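Local coordinates for DNA ligase-like protein Rv0938/MT0965 (Mycobacterium tuberculosis, PDB 4MKY) that probably works with Ku in non-homologous end joining, its N-terminal polymerase domain filling gaps at DNA double-strand breaks before the ends are sealed, at residues Ala52-Trp57 with Gln108-Val113. Residues are numbered along the deposited sequence; the frame is centred on the assembly and turned at random.
With nucleotides of chain F.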
ATOM      1  N   ALA A  52      -5.772 -20.986  -4.877  1.00 34.60           N
ATOM      2  CA  ALA A  52      -5.356 -21.146  -3.493  1.00 34.37           C
ATOM      3  C   ALA A  52      -3.926 -20.674  -3.288  1.00 35.29           C
ATOM      4  O   ALA A  52      -2.998 -21.262  -3.834  1.00 37.62           O
ATOM      5  CB  ALA A  52      -5.497 -22.607  -3.085  1.00 35.29           C
ATOM      6  N   THR A  53      -3.726 -19.607  -2.521  1.00 34.43           N
ATOM      7  CA  THR A  53      -2.373 -19.229  -2.115  1.00 34.44           C
ATOM      8  C   THR A  53      -2.011 -19.957  -0.819  1.00 35.66           C
ATOM      9  O   THR A  53      -2.849 -20.081   0.073  1.00 35.90           O
ATOM     10  CB  THR A  53      -2.227 -17.720  -1.877  1.00 33.75           C
ATOM     11  OG1 THR A  53      -2.223 -17.037  -3.130  1.00 33.66           O
ATOM     12  CG2 THR A  53      -0.920 -17.431  -1.208  1.00 34.17           C
ATOM     13  N   ARG A  54      -0.800 -20.505  -0.754  1.00 35.91           N
ATOM     14  CA  ARG A  54      -0.370 -21.249   0.424  1.00 36.98           C
ATOM     15  C   ARG A  54       0.691 -20.501   1.195  1.00 37.22           C
ATOM     16  O   ARG A  54       1.647 -19.974   0.613  1.00 36.49           O
ATOM     17  CB  ARG A  54       0.226 -22.609   0.022  1.00 38.51           C
ATOM     18  CG  ARG A  54      -0.797 -23.711  -0.241  1.00 38.74           C
ATOM     19  CD  ARG A  54      -0.516 -24.412  -1.564  1.00 40.35           C
ATOM     20  NE  ARG A  54      -0.838 -23.530  -2.685  1.00 39.97           N
ATOM     21  CZ  ARG A  54      -0.021 -23.237  -3.696  1.00 39.33           C
ATOM     22  NH1 ARG A  54       1.127 -23.851  -3.825  1.00 39.79           N
ATOM     23  NH2 ARG A  54      -0.394 -22.355  -4.615  1.00 38.69           N
ATOM     24  N   LYS A  55       0.554 -20.515   2.519  1.00 37.13           N
ATOM     25  CA  LYS A  55       1.682 -20.202   3.380  1.00 37.68           C
ATOM     26  C   LYS A  55       2.129 -21.480   4.090  1.00 38.25           C
ATOM     27  O   LYS A  55       1.389 -22.060   4.883  1.00 38.35           O
ATOM     28  CB  LYS A  55       1.325 -19.108   4.371  1.00 37.08           C
ATOM     29  CG  LYS A  55       2.544 -18.393   4.922  1.00 38.79           C
ATOM     30  CD  LYS A  55       2.161 -17.107   5.622  1.00 39.71           C
ATOM     31  CE  LYS A  55       3.410 -16.437   6.192  1.00 42.89           C
ATOM     32  NZ  LYS A  55       3.036 -15.193   6.949  1.00 42.42           N
ATOM     33  N   ARG A  56       3.333 -21.943   3.792  1.00 39.75           N
ATOM     34  CA  ARG A  56       3.745 -23.250   4.312  1.00 41.04           C
ATOM     35  C   ARG A  56       4.850 -23.178   5.366  1.00 43.16           C
ATOM     36  O   ARG A  56       5.876 -22.518   5.163  1.00 44.06           O
ATOM     37  CB  ARG A  56       4.160 -24.150   3.154  1.00 42.21           C
ATOM     38  CG  ARG A  56       3.251 -24.026   1.936  1.00 40.98           C
ATOM     39  CD  ARG A  56       3.808 -24.767   0.753  1.00 41.77           C
ATOM     40  NE  ARG A  56       4.351 -26.052   1.182  1.00 43.90           N
ATOM     41  CZ  ARG A  56       5.098 -26.834   0.414  1.00 44.89           C
ATOM     42  NH1 ARG A  56       5.372 -26.465  -0.837  1.00 44.06           N
ATOM     43  NH2 ARG A  56       5.584 -27.961   0.913  1.00 46.11           N
ATOM     44  N   TRP A  57       4.646 -23.872   6.486  1.00 43.93           N
ATOM     45  CA  TRP A  57       5.667 -23.994   7.534  1.00 45.04           C
ATOM     46  C   TRP A  57       6.204 -25.427   7.674  1.00 46.42           C
ATOM     47  O   TRP A  57       6.018 -26.067   8.705  1.00 47.11           O
ATOM     48  CB  TRP A  57       5.061 -23.605   8.876  1.00 44.98           C
ATOM     49  CG  TRP A  57       4.873 -22.144   9.106  1.00 44.06           C
ATOM     50  CD1 TRP A  57       5.622 -21.341   9.928  1.00 44.72           C
ATOM     51  CD2 TRP A  57       3.784 -21.334   8.647  1.00 41.88           C
ATOM     52  NE1 TRP A  57       5.092 -20.073   9.962  1.00 43.30           N
ATOM     53  CE2 TRP A  57       3.947 -20.048   9.214  1.00 40.75           C
ATOM     54  CE3 TRP A  57       2.682 -21.568   7.817  1.00 41.12           C
ATOM     55  CZ2 TRP A  57       3.076 -19.000   8.949  1.00 39.03           C
ATOM     56  CZ3 TRP A  57       1.799 -20.537   7.583  1.00 38.71           C
ATOM     57  CH2 TRP A  57       2.016 -19.259   8.118  1.00 38.24           C
ATOM     58  N   GLN A 108       1.596 -30.843   2.365  1.00 48.67           N
ATOM     59  CA  GLN A 108       2.525 -29.816   1.927  1.00 47.08           C
ATOM     60  C   GLN A 108       3.005 -29.037   3.125  1.00 46.24           C
ATOM     61  O   GLN A 108       3.926 -28.247   3.020  1.00 45.83           O
ATOM     62  CB  GLN A 108       1.814 -28.856   1.004  1.00 45.78           C
ATOM     63  CG  GLN A 108       1.561 -29.428  -0.363  1.00 46.75           C
ATOM     64  CD  GLN A 108       2.804 -29.398  -1.187  1.00 47.54           C
ATOM     65  OE1 GLN A 108       3.242 -28.326  -1.616  1.00 46.57           O
ATOM     66  NE2 GLN A 108       3.482 -30.541  -1.264  1.00 49.79           N
ATOM     67  N   ALA A 109       2.346 -29.257   4.255  1.00 46.48           N
ATOM     68  CA  ALA A 109       2.506 -28.426   5.439  1.00 45.48           C
ATOM     69  C   ALA A 109       2.024 -27.001   5.168  1.00 43.70           C
ATOM     70  O   ALA A 109       2.562 -26.051   5.752  1.00 43.24           O
ATOM     71  CB  ALA A 109       3.943 -28.433   5.920  1.00 45.44           C
ATOM     72  N   ALA A 110       1.120 -26.851   4.190  1.00 42.35           N
ATOM     73  CA  ALA A 110       0.526 -25.550   3.898  1.00 40.88           C
ATOM     74  C   ALA A 110      -0.461 -25.237   4.988  1.00 40.47           C
ATOM     75  O   ALA A 110      -1.637 -25.509   4.829  1.00 41.01           O
ATOM     76  CB  ALA A 110      -0.189 -25.559   2.559  1.00 40.00           C
ATOM     77  N   LEU A 111       0.029 -24.786   6.136  1.00 39.76           N
ATOM     78  CA  LEU A 111      -0.849 -24.572   7.277  1.00 39.61           C
ATOM     79  C   LEU A 111      -2.014 -23.630   6.952  1.00 37.91           C
ATOM     80  O   LEU A 111      -3.157 -23.914   7.291  1.00 38.00           O
ATOM     81  CB  LEU A 111      -0.038 -24.077   8.490  1.00 40.12           C
ATOM     82  CG  LEU A 111       1.059 -25.039   8.967  1.00 41.64           C
ATOM     83  CD1 LEU A 111       1.814 -24.442  10.147  1.00 42.71           C
ATOM     84  CD2 LEU A 111       0.510 -26.430   9.315  1.00 42.39           C
ATOM     85  N   GLU A 112      -1.741 -22.558   6.209  1.00 37.26           N
ATOM     86  CA  GLU A 112      -2.779 -21.578   5.901  1.00 35.73           C
ATOM     87  C   GLU A 112      -3.227 -21.692   4.436  1.00 35.97           C
ATOM     88  O   GLU A 112      -2.442 -22.109   3.588  1.00 37.34           O
ATOM     89  CB  GLU A 112      -2.280 -20.168   6.216  1.00 34.12           C
ATOM     90  CG  GLU A 112      -1.778 -19.985   7.646  1.00 34.86           C
ATOM     91  CD  GLU A 112      -1.411 -18.548   7.957  1.00 35.27           C
ATOM     92  OE1 GLU A 112      -1.300 -17.729   7.008  1.00 32.35           O
ATOM     93  OE2 GLU A 112      -1.251 -18.224   9.168  1.00 36.91           O
ATOM     94  N   VAL A 113      -4.521 -21.477   4.177  1.00 34.24           N
ATOM     95  CA  VAL A 113      -5.000 -21.374   2.809  1.00 33.39           C
ATOM     96  C   VAL A 113      -5.634 -19.997   2.597  1.00 31.69           C
ATOM     97  O   VAL A 113      -6.459 -19.569   3.393  1.00 30.70           O
ATOM     98  CB  VAL A 113      -6.009 -22.488   2.469  1.00 33.97           C
ATOM     99  CG1 VAL A 113      -6.592 -22.275   1.075  1.00 32.69           C
ATOM    100  CG2 VAL A 113      -5.336 -23.858   2.570  1.00 35.45           C
TER
ATOM    101  OP3  DG F   1       7.509 -30.635   6.724  1.00 57.61           O
ATOM    102  P    DG F   1       7.274 -31.954   6.079  1.00 57.22           P
ATOM    103  OP1  DG F   1       6.534 -32.815   7.053  1.00 58.36           O
ATOM    104  OP2  DG F   1       8.532 -32.444   5.467  1.00 55.33           O
ATOM    105  O5'  DG F   1       6.303 -31.597   4.870  1.00 55.73           O
ATOM    106  C5'  DG F   1       6.646 -30.554   3.943  1.00 53.10           C
ATOM    107  C4'  DG F   1       6.465 -31.062   2.533  1.00 50.25           C
ATOM    108  O4'  DG F   1       6.998 -30.107   1.594  1.00 47.65           O
ATOM    109  C3'  DG F   1       7.225 -32.345   2.237  1.00 49.28           C
ATOM    110  O3'  DG F   1       6.582 -32.875   1.083  1.00 49.23           O
ATOM    111  C2'  DG F   1       8.612 -31.821   1.918  1.00 48.36           C
ATOM    112  C1'  DG F   1       8.326 -30.475   1.236  1.00 47.31           C
ATOM    113  N9   DG F   1       9.198 -29.388   1.666  1.00 46.78           N
ATOM    114  C8   DG F   1       9.704 -29.210   2.930  1.00 48.03           C
ATOM    115  N7   DG F   1      10.293 -28.056   3.089  1.00 47.74           N
ATOM    116  C5   DG F   1      10.113 -27.409   1.874  1.00 46.64           C
ATOM    117  C6   DG F   1      10.567 -26.138   1.435  1.00 46.65           C
ATOM    118  O6   DG F   1      11.190 -25.280   2.073  1.00 46.83           O
ATOM    119  N1   DG F   1      10.203 -25.892   0.116  1.00 45.35           N
ATOM    120  C2   DG F   1       9.485 -26.752  -0.678  1.00 45.94           C
ATOM    121  N2   DG F   1       9.196 -26.312  -1.912  1.00 46.54           N
ATOM    122  N3   DG F   1       9.066 -27.947  -0.286  1.00 45.76           N
ATOM    123  C4   DG F   1       9.434 -28.216   0.985  1.00 45.92           C
TER
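Arg54 pairs with Val113 and Lys55 with Glu112 as antiparallel neighbours, the first a non-hydrogen-bonded and the second a hydrogen-bonded pair, where strands 53-56 and 112-115 form the middle of a four-stranded sheet in the primase-polymerase domain. Glu112 N gives Lys55 O a straight but weak bond of 3.4 Å, and the ladder continues through Thr53 and His114. Residues 108-111 lead from the end of helix 99-108 into this strand through a Schellman motif at Ala109 and an inverse gamma turn centred on Ala110, and Trp57 N bonds to Ala109 O (3.1 Å).

Arg56 reaches back to this helix end, its chain bent at chi3 (42°). NE and NH2 converge side-on on Gln108 O, at 2.9 and 2.7 Å; NH2 lies on a lone pair in the carbonyl plane, whereas NE sits above that plane. The amide of Gln108 rests over one face of the guanidinium, the two planes 40° apart, and Glu68 takes NH1 in a salt bridge. This double grip fixes the rotation of the group whose edge faces DG1 of chain F, Arg56 NH2 lying 2.7 Å from its O4', consistent with a role in DNA binding.

On the sheet face bearing Lys55 and Glu112, the two side chains run alongside each other. Lys55 probably binds the nucleotide substrate, as do His114 and Arg247 beside Glu112, whose OE2 is held by Arg247 and Gly248 N. The six-membered ring of Trp57 meets the Glu112 carboxylate obliquely, planes 58° apart, CH2 3.5 Å from CD, and Trp57 CB meets Leu111 CD1. On the face of Arg54 and Val113, Ala110 CB packs 3.4 Å from Arg54 CG.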